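Local coordinates for protein ORF14 (Streptomyces clavuligerus, PDB 2WPX) that binds acetyl-CoA and, as a tandem GNAT-family protein of the clavulanic acid biosynthesis pathway, probably transfers acyl groups, at residues A[38-43]-A[258-263]; A[125-130]-A[327-332]; A[156-161]-A[301-306]; A[236-241]-A[282-287]. All blocks are in the same frame, centred on the assembly; numbering follows the deposited sequence.

Contact 1 (A[38-43]-A[258-263]); sequences AAPPCN and TGNPAY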
loop_
_atom_site.group_PDB
_atom_site.type_symbol
_atom_site.label_atom_id
_atom_site.label_comp_id
_atom_site.label_asym_id
_atom_site.label_seq_id
_atom_site.Cartn_x
_atom_site.Cartn_y
_atom_site.Cartn_z
ATOM N N ALA A 38 -9.895 4.319 -6.954
ATOM C CA ALA A 38 -8.479 4.016 -7.004
ATOM C C ALA A 38 -7.780 4.745 -8.112
ATOM O O ALA A 38 -8.402 5.088 -9.120
ATOM C CB ALA A 38 -8.214 2.427 -7.121
ATOM N N ALA A 39 -6.468 4.984 -7.940
ATOM C CA ALA A 39 -5.682 5.440 -9.081
ATOM C C ALA A 39 -5.673 4.253 -10.057
ATOM O O ALA A 39 -5.521 3.137 -9.615
ATOM C CB ALA A 39 -4.270 5.781 -8.651
ATOM N N PRO A 40 -5.881 4.496 -11.357
ATOM C CA PRO A 40 -5.656 3.458 -12.401
ATOM C C PRO A 40 -4.293 2.785 -12.223
ATOM O O PRO A 40 -3.344 3.391 -11.741
ATOM C CB PRO A 40 -5.649 4.240 -13.720
ATOM C CG PRO A 40 -6.446 5.593 -13.370
ATOM C CD PRO A 40 -6.184 5.836 -11.905
ATOM N N PRO A 41 -4.210 1.523 -12.582
ATOM C CA PRO A 41 -2.968 0.779 -12.478
ATOM C C PRO A 41 -2.015 1.431 -13.406
ATOM O O PRO A 41 -2.419 1.811 -14.476
ATOM C CB PRO A 41 -3.336 -0.606 -13.004
ATOM C CG PRO A 41 -4.790 -0.709 -12.783
ATOM C CD PRO A 41 -5.331 0.686 -13.035
ATOM N N CYS A 42 -0.793 1.661 -12.934
ATOM C CA CYS A 42 0.318 2.104 -13.778
ATOM C C CYS A 42 1.093 0.854 -14.248
ATOM O O CYS A 42 1.624 0.075 -13.444
ATOM C CB CYS A 42 1.227 3.029 -12.956
ATOM S SG CYS A 42 2.824 3.319 -13.636
ATOM N N ASN A 43 1.152 0.683 -15.553
ATOM C CA ASN A 43 1.846 -0.447 -16.171
ATOM C C ASN A 43 3.312 -0.571 -15.857
ATOM O O ASN A 43 3.818 -1.675 -15.701
ATOM C CB ASN A 43 1.584 -0.433 -17.678
ATOM C CG ASN A 43 0.127 -0.750 -17.973
ATOM O OD1 ASN A 43 -0.582 -1.133 -17.080
ATOM N ND2 ASN A 43 -0.313 -0.585 -19.197
ATOM N N THR A 258 5.029 6.566 -12.108
ATOM C CA THR A 258 5.277 7.125 -13.414
ATOM C C THR A 258 3.946 7.566 -14.031
ATOM O O THR A 258 3.809 8.679 -14.495
ATOM C CB THR A 258 6.041 6.139 -14.348
ATOM O OG1 THR A 258 7.358 5.931 -13.855
ATOM C CG2 THR A 258 6.187 6.713 -15.780
ATOM N N GLY A 259 2.962 6.693 -14.020
ATOM C CA GLY A 259 1.653 6.987 -14.618
ATOM C C GLY A 259 0.776 7.807 -13.670
ATOM O O GLY A 259 1.067 7.911 -12.460
ATOM N N ASN A 260 -0.314 8.360 -14.221
ATOM C CA ASN A 260 -1.339 9.030 -13.428
ATOM C C ASN A 260 -0.817 10.307 -12.804
ATOM O O ASN A 260 -0.664 10.360 -11.594
ATOM C CB ASN A 260 -1.814 8.096 -12.288
ATOM C CG ASN A 260 -2.368 6.799 -12.806
ATOM O OD1 ASN A 260 -2.144 5.733 -12.224
ATOM N ND2 ASN A 260 -3.121 6.874 -13.911
ATOM N N PRO A 261 -0.549 11.338 -13.617
ATOM C CA PRO A 261 0.020 12.599 -13.121
ATOM C C PRO A 261 -0.796 13.270 -12.021
ATOM O O PRO A 261 -0.269 14.117 -11.294
ATOM C CB PRO A 261 0.017 13.510 -14.363
ATOM C CG PRO A 261 -0.059 12.522 -15.584
ATOM C CD PRO A 261 -0.817 11.341 -15.083
ATOM N N ALA A 262 -2.082 12.980 -11.961
ATOM C CA ALA A 262 -2.977 13.570 -10.979
ATOM C C ALA A 262 -3.057 12.814 -9.647
ATOM O O ALA A 262 -3.760 13.241 -8.751
ATOM C CB ALA A 262 -4.435 13.690 -11.600
ATOM N N TYR A 263 -2.390 11.683 -9.512
ATOM C CA TYR A 263 -2.557 10.917 -8.286
ATOM C C TYR A 263 -1.245 10.794 -7.515
ATOM O O TYR A 263 -0.191 10.746 -8.090
ATOM C CB TYR A 263 -3.081 9.507 -8.579
ATOM C CG TYR A 263 -4.506 9.436 -9.052
ATOM C CD1 TYR A 263 -5.505 8.909 -8.219
ATOM C CD2 TYR A 263 -4.868 9.886 -10.331
ATOM C CE1 TYR A 263 -6.777 8.813 -8.620
ATOM C CE2 TYR A 263 -6.186 9.777 -10.759
ATOM C CZ TYR A 263 -7.115 9.244 -9.880
ATOM O OH TYR A 263 -8.400 9.114 -10.242
#
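Two backbone N-H groups converge on SG of Cys42. Across the contact Gly259 N points at Cys42 SG over 3.4 Å, with an N-H...S angle of 149°, and the bond is weak. The second N-H belongs to the start of helix 43-51, where Cys42 is the N-cap residue. A chi1 of 164° swings the sulfur opposite the backbone N of Cys42, which lets one atom serve the helix end and the neighbouring loop.

At the other end of the contact Ala39 CA and Pro40 CD lie over one face of the Tyr263 ring. Ala39 CA is 3.9 Å from the centroid of that ring and Pro40 CD 4.3 Å from it, the latter 20° off the normal, and both are CH-pi contacts. The methyl Ala39 CB reaches Tyr263 CD1 at 3.4 Å. Between these two ends the side chain of Asn260 crosses Pro40 at a slant. Asn260 also opens a type I turn to Tyr263, closed by Tyr263 N to Asn260 O at 3.0 Å, and Lys256 NZ bonds the same carbonyl oxygen. This turn links strands 247-256 and 263-271 of the second GNAT unit; 38-43 follows helix 18-33 in the first. Over the 306 Å² buried here, the clear interactions between the units are thus the CH-pi contacts on Tyr263 and the weak bond to sulfur.

Contact 2 (A[125-130]-A[327-332]); sequences VVESLP and RWVFWT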
loop_
_atom_site.group_PDB
_atom_site.type_symbol
_atom_site.label_atom_id
_atom_site.label_comp_id
_atom_site.label_asym_id
_atom_site.label_seq_id
_atom_site.Cartn_x
_atom_site.Cartn_y
_atom_site.Cartn_z
ATOM N N VAL A 125 -9.288 -6.783 2.591
ATOM C CA VAL A 125 -10.536 -6.760 1.888
ATOM C C VAL A 125 -11.080 -5.375 1.951
ATOM O O VAL A 125 -11.056 -4.721 3.016
ATOM C CB VAL A 125 -11.541 -7.730 2.522
ATOM C CG1 VAL A 125 -12.845 -7.659 1.757
ATOM C CG2 VAL A 125 -10.940 -9.179 2.575
ATOM N N VAL A 126 -11.590 -4.886 0.830
ATOM C CA VAL A 126 -12.218 -3.592 0.879
ATOM C C VAL A 126 -13.698 -3.548 1.329
ATOM O O VAL A 126 -14.572 -4.158 0.708
ATOM C CB VAL A 126 -12.090 -2.913 -0.429
ATOM C CG1 VAL A 126 -12.876 -1.557 -0.355
ATOM C CG2 VAL A 126 -10.578 -2.762 -0.753
ATOM N N GLU A 127 -13.983 -2.775 2.371
ATOM C CA GLU A 127 -15.281 -2.783 2.989
ATOM C C GLU A 127 -15.707 -1.358 3.211
ATOM O O GLU A 127 -14.936 -0.459 2.919
ATOM C CB GLU A 127 -15.271 -3.602 4.301
ATOM C CG GLU A 127 -14.808 -5.078 4.079
ATOM C CD GLU A 127 -15.242 -5.952 5.217
ATOM O OE1 GLU A 127 -16.433 -5.816 5.585
ATOM O OE2 GLU A 127 -14.396 -6.724 5.776
ATOM N N SER A 128 -16.952 -1.160 3.660
ATOM C CA SER A 128 -17.476 0.158 4.018
ATOM C C SER A 128 -17.106 0.693 5.393
ATOM O O SER A 128 -16.926 -0.025 6.352
ATOM C CB SER A 128 -19.000 0.203 3.925
ATOM O OG SER A 128 -19.440 -0.445 2.753
ATOM N N LEU A 129 -17.051 2.010 5.451
ATOM C CA LEU A 129 -16.898 2.727 6.701
ATOM C C LEU A 129 -18.245 2.956 7.315
ATOM O O LEU A 129 -19.225 3.025 6.633
ATOM C CB LEU A 129 -16.254 4.064 6.408
ATOM C CG LEU A 129 -14.816 3.867 5.983
ATOM C CD1 LEU A 129 -14.400 5.141 5.336
ATOM C CD2 LEU A 129 -13.918 3.511 7.207
ATOM N N PRO A 130 -18.306 3.069 8.625
ATOM C CA PRO A 130 -19.593 3.435 9.179
ATOM C C PRO A 130 -20.048 4.751 8.596
ATOM O O PRO A 130 -21.205 4.911 8.210
ATOM C CB PRO A 130 -19.302 3.601 10.671
ATOM C CG PRO A 130 -17.880 3.371 10.872
ATOM C CD PRO A 130 -17.332 2.691 9.656
ATOM N N ARG A 327 -12.763 1.188 3.824
ATOM C CA ARG A 327 -12.153 0.520 4.973
ATOM C C ARG A 327 -11.322 -0.685 4.501
ATOM O O ARG A 327 -11.760 -1.439 3.614
ATOM C CB ARG A 327 -13.238 0.034 5.918
ATOM C CG ARG A 327 -12.707 -0.464 7.263
ATOM C CD ARG A 327 -13.832 -0.744 8.267
ATOM N NE ARG A 327 -13.345 -1.006 9.623
ATOM C CZ ARG A 327 -13.699 -2.055 10.366
ATOM N NH1 ARG A 327 -14.558 -2.958 9.897
ATOM N NH2 ARG A 327 -13.207 -2.207 11.590
ATOM N N TRP A 328 -10.128 -0.864 5.080
ATOM C CA TRP A 328 -9.224 -1.933 4.654
ATOM C C TRP A 328 -9.196 -3.005 5.723
ATOM O O TRP A 328 -8.500 -2.832 6.706
ATOM C CB TRP A 328 -7.803 -1.370 4.451
ATOM C CG TRP A 328 -7.636 -0.684 3.175
ATOM C CD1 TRP A 328 -8.597 -0.467 2.244
ATOM C CD2 TRP A 328 -6.430 -0.070 2.666
ATOM N NE1 TRP A 328 -8.068 0.225 1.167
ATOM C CE2 TRP A 328 -6.736 0.452 1.386
ATOM C CE3 TRP A 328 -5.117 0.073 3.159
ATOM C CZ2 TRP A 328 -5.760 1.127 0.576
ATOM C CZ3 TRP A 328 -4.144 0.726 2.341
ATOM C CH2 TRP A 328 -4.467 1.227 1.074
ATOM N N VAL A 329 -9.969 -4.082 5.561
ATOM C CA VAL A 329 -10.209 -5.038 6.637
ATOM C C VAL A 329 -9.343 -6.311 6.473
ATOM O O VAL A 329 -9.278 -6.882 5.372
ATOM C CB VAL A 329 -11.693 -5.464 6.719
ATOM C CG1 VAL A 329 -11.922 -6.259 7.994
ATOM C CG2 VAL A 329 -12.606 -4.306 6.631
ATOM N N PHE A 330 -8.676 -6.734 7.554
ATOM C CA PHE A 330 -7.733 -7.852 7.483
ATOM C C PHE A 330 -8.425 -9.152 7.751
ATOM O O PHE A 330 -9.138 -9.308 8.766
ATOM C CB PHE A 330 -6.528 -7.625 8.405
ATOM C CG PHE A 330 -5.858 -6.311 8.149
ATOM C CD1 PHE A 330 -5.121 -6.108 6.997
ATOM C CD2 PHE A 330 -6.051 -5.227 9.013
ATOM C CE1 PHE A 330 -4.548 -4.833 6.718
ATOM C CE2 PHE A 330 -5.496 -3.973 8.738
ATOM C CZ PHE A 330 -4.742 -3.782 7.598
ATOM N N TRP A 331 -8.284 -10.081 6.808
ATOM C CA TRP A 331 -8.922 -11.384 6.940
ATOM C C TRP A 331 -7.854 -12.443 6.900
ATOM O O TRP A 331 -6.774 -12.226 6.349
ATOM C CB TRP A 331 -9.916 -11.646 5.804
ATOM C CG TRP A 331 -11.272 -10.832 5.746
ATOM C CD1 TRP A 331 -11.424 -9.505 5.563
ATOM C CD2 TRP A 331 -12.587 -11.365 5.812
ATOM N NE1 TRP A 331 -12.749 -9.162 5.476
ATOM C CE2 TRP A 331 -13.491 -10.287 5.654
ATOM C CE3 TRP A 331 -13.100 -12.654 6.020
ATOM C CZ2 TRP A 331 -14.888 -10.456 5.658
ATOM C CZ3 TRP A 331 -14.481 -12.824 6.022
ATOM C CH2 TRP A 331 -15.359 -11.722 5.852
ATOM N N THR A 332 -8.196 -13.628 7.379
ATOM C CA THR A 332 -7.229 -14.703 7.514
ATOM C C THR A 332 -7.946 -16.037 7.331
ATOM O O THR A 332 -9.172 -16.158 7.594
ATOM C CB THR A 332 -6.533 -14.672 8.919
ATOM O OG1 THR A 332 -5.583 -15.725 8.992
ATOM C CG2 THR A 332 -7.564 -14.886 10.089
HETATM O O HOH W 1 -16.728 -2.515 7.769
#
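A strand from the C-terminal end of the chain, 323-334, pairs here with strand 120-127 of the first GNAT unit, and Val125 with Val329 and Glu127 with Arg327 are its hydrogen-bonded antiparallel pairs. Val125 N reaches Val329 O at 2.8 Å and the return bond from Val329 N to Val125 O is equally short. Glu127 N to Arg327 O and Arg327 N to Glu127 O both measure 2.9 Å. Val126 and Trp328 form the non-hydrogen-bonded pair between them, with side chains on the other face.

On the face of Val125, Glu127, Val329 and Trp331, the Glu127 chain runs extended beyond CG across Val329, nearly at right angles, with CG of Glu127 3.5 Å from CG2 of Val329. This carries OE2 of Glu127 to the ring edge of Trp331, where NE1 donates at 3.0 Å. The N-H...O angle is 150°, and the oxygen is met on its anti side, 31° out of the carboxylate plane. The same OE2 forms a salt bridge with Arg150, so indole and guanidinium share one oxygen. Past the strand, water 1 donates to Ser128 O and accepts from Arg327 NH1 at 3.1 Å, while Arg327 NH2 pairs with Glu308.

The side chain of Val125 lies about 4 Å from the bound acetyl-CoA, nearest atoms. Strand 323-334 sits between 120-127 and 149-162, as the last strand sits between the fifth and sixth in many GNAT folds; its C-terminal origin is consistent with strand exchange between tandem units.

Contact 3 (A[156-161]-A[301-306]); sequences GTHQWL and LVETAN
His158 NE2 donates to Glu303 OE1 over 2.6 Å (148°), a side-chain bond laid across antiparallel strands 149-162 and 301-307, one from each of the tandem GNAT units. OE1 is met on its anti side, close to the plane of the imidazole. Glu303 holds its CG between the backbone N and the carbonyl carbon (chi1 77°), which carries the carboxylate to His158. Its CB, placed by the strand pairing, stands 3.4 Å from the centroid of the Trp160 six-membered ring, only 11° off the normal, a tight CH-pi contact.

The next shell fixes these groups. Asp326 OD2 bonds His158 ND1, so the imidazole is gripped at both nitrogens, and Trp328 stacks on its ring; Arg37 makes a cation-pi contact with Trp160. Beneath them the backbone ladder runs regularly, from Leu161 N to Val302 O at 2.9 Å to Thr157 N to Asn306 O at 2.6 Å.

On the reverse face a bend in Gln159 turns its amide back along the strands. Gln159 NE2 donates to Asn306 OD1 at 2.8 Å and to Thr157 O at 3.1 Å, both acceptors lying in its amide plane, while Asn306 N reaches that same Thr157 O from the opposite face of the carbonyl.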
loop_
_atom_site.group_PDB
_atom_site.type_symbol
_atom_site.label_atom_id
_atom_site.label_comp_id
_atom_site.label_asym_id
_atom_site.label_seq_id
_atom_site.Cartn_x
_atom_site.Cartn_y
_atom_site.Cartn_z
ATOM N N GLY A 156 -7.793 -0.597 8.435
ATOM C CA GLY A 156 -7.208 0.640 7.956
ATOM C C GLY A 156 -8.306 1.587 7.521
ATOM O O GLY A 156 -9.274 1.174 6.880
ATOM N N THR A 157 -8.182 2.860 7.847
ATOM C CA THR A 157 -9.079 3.837 7.244
ATOM C C THR A 157 -8.406 4.504 6.074
ATOM O O THR A 157 -7.394 5.198 6.241
ATOM C CB THR A 157 -9.414 4.964 8.207
ATOM O OG1 THR A 157 -9.897 4.402 9.414
ATOM C CG2 THR A 157 -10.461 5.871 7.611
ATOM N N HIS A 158 -9.005 4.336 4.900
ATOM C CA HIS A 158 -8.379 4.749 3.658
ATOM C C HIS A 158 -8.951 6.078 3.240
ATOM O O HIS A 158 -10.158 6.183 3.097
ATOM C CB HIS A 158 -8.581 3.673 2.591
ATOM C CG HIS A 158 -7.895 3.973 1.305
ATOM N ND1 HIS A 158 -8.493 3.765 0.089
ATOM C CD2 HIS A 158 -6.661 4.472 1.034
ATOM C CE1 HIS A 158 -7.672 4.130 -0.886
ATOM N NE2 HIS A 158 -6.544 4.550 -0.339
ATOM N N GLN A 159 -8.120 7.106 3.078
ATOM C CA GLN A 159 -8.665 8.459 2.988
ATOM C C GLN A 159 -8.267 9.183 1.710
ATOM O O GLN A 159 -7.235 8.883 1.144
ATOM C CB GLN A 159 -8.122 9.278 4.165
ATOM C CG GLN A 159 -8.581 8.842 5.568
ATOM C CD GLN A 159 -7.489 9.152 6.600
ATOM O OE1 GLN A 159 -7.309 10.307 6.966
ATOM N NE2 GLN A 159 -6.726 8.132 7.023
ATOM N N TRP A 160 -9.060 10.150 1.268
ATOM C CA TRP A 160 -8.716 10.899 0.076
ATOM C C TRP A 160 -8.730 12.387 0.335
ATOM O O TRP A 160 -9.566 12.900 1.059
ATOM C CB TRP A 160 -9.659 10.588 -1.123
ATOM C CG TRP A 160 -9.397 9.217 -1.767
ATOM C CD1 TRP A 160 -10.056 8.066 -1.489
ATOM C CD2 TRP A 160 -8.391 8.878 -2.742
ATOM N NE1 TRP A 160 -9.537 7.032 -2.215
ATOM C CE2 TRP A 160 -8.525 7.501 -3.010
ATOM C CE3 TRP A 160 -7.414 9.611 -3.435
ATOM C CZ2 TRP A 160 -7.722 6.838 -3.935
ATOM C CZ3 TRP A 160 -6.618 8.967 -4.322
ATOM C CH2 TRP A 160 -6.789 7.588 -4.596
ATOM N N LEU A 161 -7.747 13.057 -0.242
ATOM C CA LEU A 161 -7.721 14.495 -0.306
ATOM C C LEU A 161 -7.765 14.905 -1.764
ATOM O O LEU A 161 -6.941 14.483 -2.571
ATOM C CB LEU A 161 -6.451 15.021 0.322
ATOM C CG LEU A 161 -6.151 16.526 0.091
ATOM C CD1 LEU A 161 -7.223 17.464 0.702
ATOM C CD2 LEU A 161 -4.726 16.874 0.574
ATOM N N LEU A 301 -5.078 14.593 -6.502
ATOM C CA LEU A 301 -5.698 13.565 -5.638
ATOM C C LEU A 301 -4.694 12.773 -4.850
ATOM O O LEU A 301 -3.787 12.119 -5.418
ATOM C CB LEU A 301 -6.593 12.603 -6.438
ATOM C CG LEU A 301 -7.749 13.192 -7.267
ATOM C CD1 LEU A 301 -8.285 12.144 -8.300
ATOM C CD2 LEU A 301 -8.863 13.583 -6.350
ATOM N N VAL A 302 -4.827 12.810 -3.526
ATOM C CA VAL A 302 -3.810 12.233 -2.684
ATOM C C VAL A 302 -4.483 11.241 -1.770
ATOM O O VAL A 302 -5.513 11.523 -1.167
ATOM C CB VAL A 302 -3.082 13.321 -1.881
ATOM C CG1 VAL A 302 -1.977 12.696 -1.009
ATOM C CG2 VAL A 302 -2.522 14.356 -2.811
ATOM N N GLU A 303 -3.969 10.031 -1.720
ATOM C CA GLU A 303 -4.560 9.043 -0.847
ATOM C C GLU A 303 -3.591 8.705 0.300
ATOM O O GLU A 303 -2.349 8.867 0.179
ATOM C CB GLU A 303 -4.920 7.772 -1.635
ATOM C CG GLU A 303 -3.723 6.894 -1.940
ATOM C CD GLU A 303 -4.101 5.654 -2.772
ATOM O OE1 GLU A 303 -4.699 4.717 -2.218
ATOM O OE2 GLU A 303 -3.795 5.633 -3.979
ATOM N N THR A 304 -4.164 8.226 1.401
ATOM C CA THR A 304 -3.382 7.745 2.505
ATOM C C THR A 304 -4.216 6.727 3.317
ATOM O O THR A 304 -5.421 6.555 3.023
ATOM C CB THR A 304 -2.959 8.944 3.420
ATOM O OG1 THR A 304 -1.805 8.594 4.207
ATOM C CG2 THR A 304 -4.138 9.401 4.311
ATOM N N ALA A 305 -3.597 6.070 4.313
ATOM C CA ALA A 305 -4.315 5.111 5.152
ATOM C C ALA A 305 -3.710 5.041 6.527
ATOM O O ALA A 305 -2.496 4.914 6.668
ATOM C CB ALA A 305 -4.287 3.675 4.533
ATOM N N ASN A 306 -4.581 5.077 7.526
ATOM C CA ASN A 306 -4.208 4.895 8.924
ATOM C C ASN A 306 -4.918 3.728 9.530
ATOM O O ASN A 306 -6.082 3.458 9.207
ATOM C CB ASN A 306 -4.630 6.107 9.708
ATOM C CG ASN A 306 -3.886 7.284 9.298
ATOM O OD1 ASN A 306 -4.425 8.211 8.687
ATOM N ND2 ASN A 306 -2.590 7.270 9.598
#

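Contact 4 (A[236-241]-A[282-287]); sequences YHTGAV and TLLKLA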
loop_
_atom_site.group_PDB
_atom_site.type_symbol
_atom_site.label_atom_id
_atom_site.label_comp_id
_atom_site.label_asym_id
_atom_site.label_seq_id
_atom_site.Cartn_x
_atom_site.Cartn_y
_atom_site.Cartn_z
ATOM N N TYR A 236 9.072 11.609 -2.121
ATOM C CA TYR A 236 9.375 12.956 -1.633
ATOM C C TYR A 236 9.363 12.937 -0.101
ATOM O O TYR A 236 8.376 12.465 0.514
ATOM C CB TYR A 236 8.368 13.987 -2.164
ATOM C CG TYR A 236 8.417 14.213 -3.642
ATOM C CD1 TYR A 236 7.730 13.352 -4.540
ATOM C CD2 TYR A 236 9.136 15.276 -4.176
ATOM C CE1 TYR A 236 7.764 13.560 -5.899
ATOM C CE2 TYR A 236 9.167 15.479 -5.554
ATOM C CZ TYR A 236 8.493 14.614 -6.383
ATOM O OH TYR A 236 8.510 14.812 -7.708
ATOM N N HIS A 237 10.453 13.406 0.516
ATOM C CA HIS A 237 10.605 13.329 1.977
ATOM C C HIS A 237 10.864 14.692 2.620
ATOM O O HIS A 237 11.598 15.499 2.082
ATOM C CB HIS A 237 11.747 12.405 2.363
ATOM C CG HIS A 237 11.601 11.026 1.818
ATOM N ND1 HIS A 237 12.012 10.684 0.545
ATOM C CD2 HIS A 237 11.070 9.898 2.359
ATOM C CE1 HIS A 237 11.763 9.402 0.336
ATOM N NE2 HIS A 237 11.207 8.899 1.428
ATOM N N THR A 238 10.199 14.936 3.739
ATOM C CA THR A 238 10.508 16.040 4.628
ATOM C C THR A 238 10.755 15.465 6.021
ATOM O O THR A 238 10.050 14.572 6.476
ATOM C CB THR A 238 9.355 17.021 4.704
ATOM O OG1 THR A 238 9.106 17.537 3.387
ATOM C CG2 THR A 238 9.696 18.184 5.702
ATOM N N GLY A 239 11.803 15.940 6.663
ATOM C CA GLY A 239 12.164 15.498 8.001
ATOM C C GLY A 239 12.338 16.671 8.952
ATOM O O GLY A 239 12.610 17.799 8.546
ATOM N N ALA A 240 12.113 16.425 10.237
ATOM C CA ALA A 240 12.317 17.493 11.185
ATOM C C ALA A 240 13.470 17.099 12.070
ATOM O O ALA A 240 13.465 16.003 12.634
ATOM C CB ALA A 240 11.086 17.725 12.007
ATOM N N VAL A 241 14.461 17.980 12.176
ATOM C CA VAL A 241 15.596 17.671 13.035
ATOM C C VAL A 241 15.551 18.491 14.292
ATOM O O VAL A 241 15.291 19.675 14.226
ATOM C CB VAL A 241 16.972 17.871 12.337
ATOM C CG1 VAL A 241 18.095 17.628 13.351
ATOM C CG2 VAL A 241 17.122 16.904 11.150
ATOM N N THR A 282 1.474 17.911 11.544
ATOM C CA THR A 282 0.899 18.907 10.654
ATOM C C THR A 282 1.981 19.641 9.865
ATOM O O THR A 282 1.866 19.824 8.684
ATOM C CB THR A 282 0.009 19.885 11.430
ATOM O OG1 THR A 282 -1.062 19.133 12.028
ATOM C CG2 THR A 282 -0.605 20.900 10.485
ATOM N N LEU A 283 3.050 20.056 10.519
ATOM C CA LEU A 283 4.057 20.836 9.820
ATOM C C LEU A 283 4.676 19.973 8.736
ATOM O O LEU A 283 4.817 20.396 7.616
ATOM C CB LEU A 283 5.158 21.290 10.779
ATOM C CG LEU A 283 6.439 21.744 10.076
ATOM C CD1 LEU A 283 6.233 23.092 9.410
ATOM C CD2 LEU A 283 7.581 21.795 11.066
ATOM N N LEU A 284 5.055 18.750 9.096
ATOM C CA LEU A 284 5.629 17.800 8.177
ATOM C C LEU A 284 4.716 17.495 6.936
ATOM O O LEU A 284 5.177 17.560 5.806
ATOM C CB LEU A 284 6.051 16.533 8.942
ATOM C CG LEU A 284 7.355 16.681 9.737
ATOM C CD1 LEU A 284 7.645 15.398 10.490
ATOM C CD2 LEU A 284 8.584 17.051 8.856
ATOM N N LYS A 285 3.437 17.207 7.129
ATOM C CA LYS A 285 2.587 16.902 5.959
ATOM C C LYS A 285 2.427 18.069 5.023
ATOM O O LYS A 285 2.447 17.889 3.793
ATOM C CB LYS A 285 1.205 16.378 6.347
ATOM C CG LYS A 285 1.247 15.050 6.995
ATOM C CD LYS A 285 -0.131 14.784 7.537
ATOM C CE LYS A 285 -0.497 13.318 7.398
ATOM N NZ LYS A 285 0.078 12.701 8.576
ATOM N N LEU A 286 2.292 19.271 5.600
ATOM C CA LEU A 286 2.081 20.456 4.793
ATOM C C LEU A 286 3.357 20.847 4.096
ATOM O O LEU A 286 3.314 21.193 2.912
ATOM C CB LEU A 286 1.556 21.611 5.610
ATOM C CG LEU A 286 0.074 21.472 5.899
ATOM C CD1 LEU A 286 -0.216 22.497 6.954
ATOM C CD2 LEU A 286 -0.762 21.746 4.653
ATOM N N ALA A 287 4.494 20.789 4.793
ATOM C CA ALA A 287 5.758 21.105 4.113
ATOM C C ALA A 287 6.045 20.068 3.026
ATOM O O ALA A 287 6.460 20.433 1.936
ATOM C CB ALA A 287 6.975 21.175 5.142
#
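In Leu284 a chi1 of -77° sets CG beside the backbone N, and with CD1 carrying the chain on (chi2 178°) the other branch, CD2, is turned to Thr238. On the strand, Thr238 holds CG2 opposite its own backbone N, the methyl meeting the leucine, while the hydroxyl, beside the backbone N, faces the next part of the helix. The two branches meet at 3.5 Å, Thr238 CG2 to Leu284 CD2, and the side chains pass each other at a slant.

Leu284 CD2 does most of the touching. It lies 3.7 Å from Thr238 O and 3.8 Å from Ala240 N, so a single methyl sits over the peptide backbone between two side chains that point at the helix. The second of these, Ala240 CB, is 4.1 Å from Leu284 CD2. One helical turn further on, Ala287 CB comes to 4.1 Å from Thr238 CG2, so the threonine methyl is touched by residues three apart on the helix.

This is a helix packed on a strand within the second GNAT unit: helix 280-295 follows strand 263-271 and lies over strand 234-242. The short segments' axes approach to 8.2 Å and run at 149°, roughly antiparallel, a close approach that fits the small residues Ala240 and Ala287 at the interface. No hydrogen bond crosses between the segments. The hydroxyl of Thr238 is bonded by Asn288 ND2, just past the helical segment, which satisfies it within a buried setting. Leu182 of strand 180-185 touches both Thr238 and Ala287, and Thr252 of strand 247-256 touches Leu284.

How the contacts relate
From the N terminus, 38-43 opens the loop that contact 1 closes at 258-263. Before that closure 125-130, 156-161 and 236-241 have opened the other three, so contact 1 crosses each of them. The rest nest: contact 4 closes first at 282-287, inside the loop of contact 3, which ends at 301-306, inside that of contact 2, which ends at 327-332. Contact 4 stays within the second GNAT unit, whereas contacts 1 and 3 each join a segment of the N-terminal acetyltransferase unit to one of the second. Contacts 2 and 3 meet where strands 323-334 and 149-162 are neighbours, with Trp328 N 2.9 Å from Gly156 O; contact 1 meets contact 3 through Ala262 and Leu301.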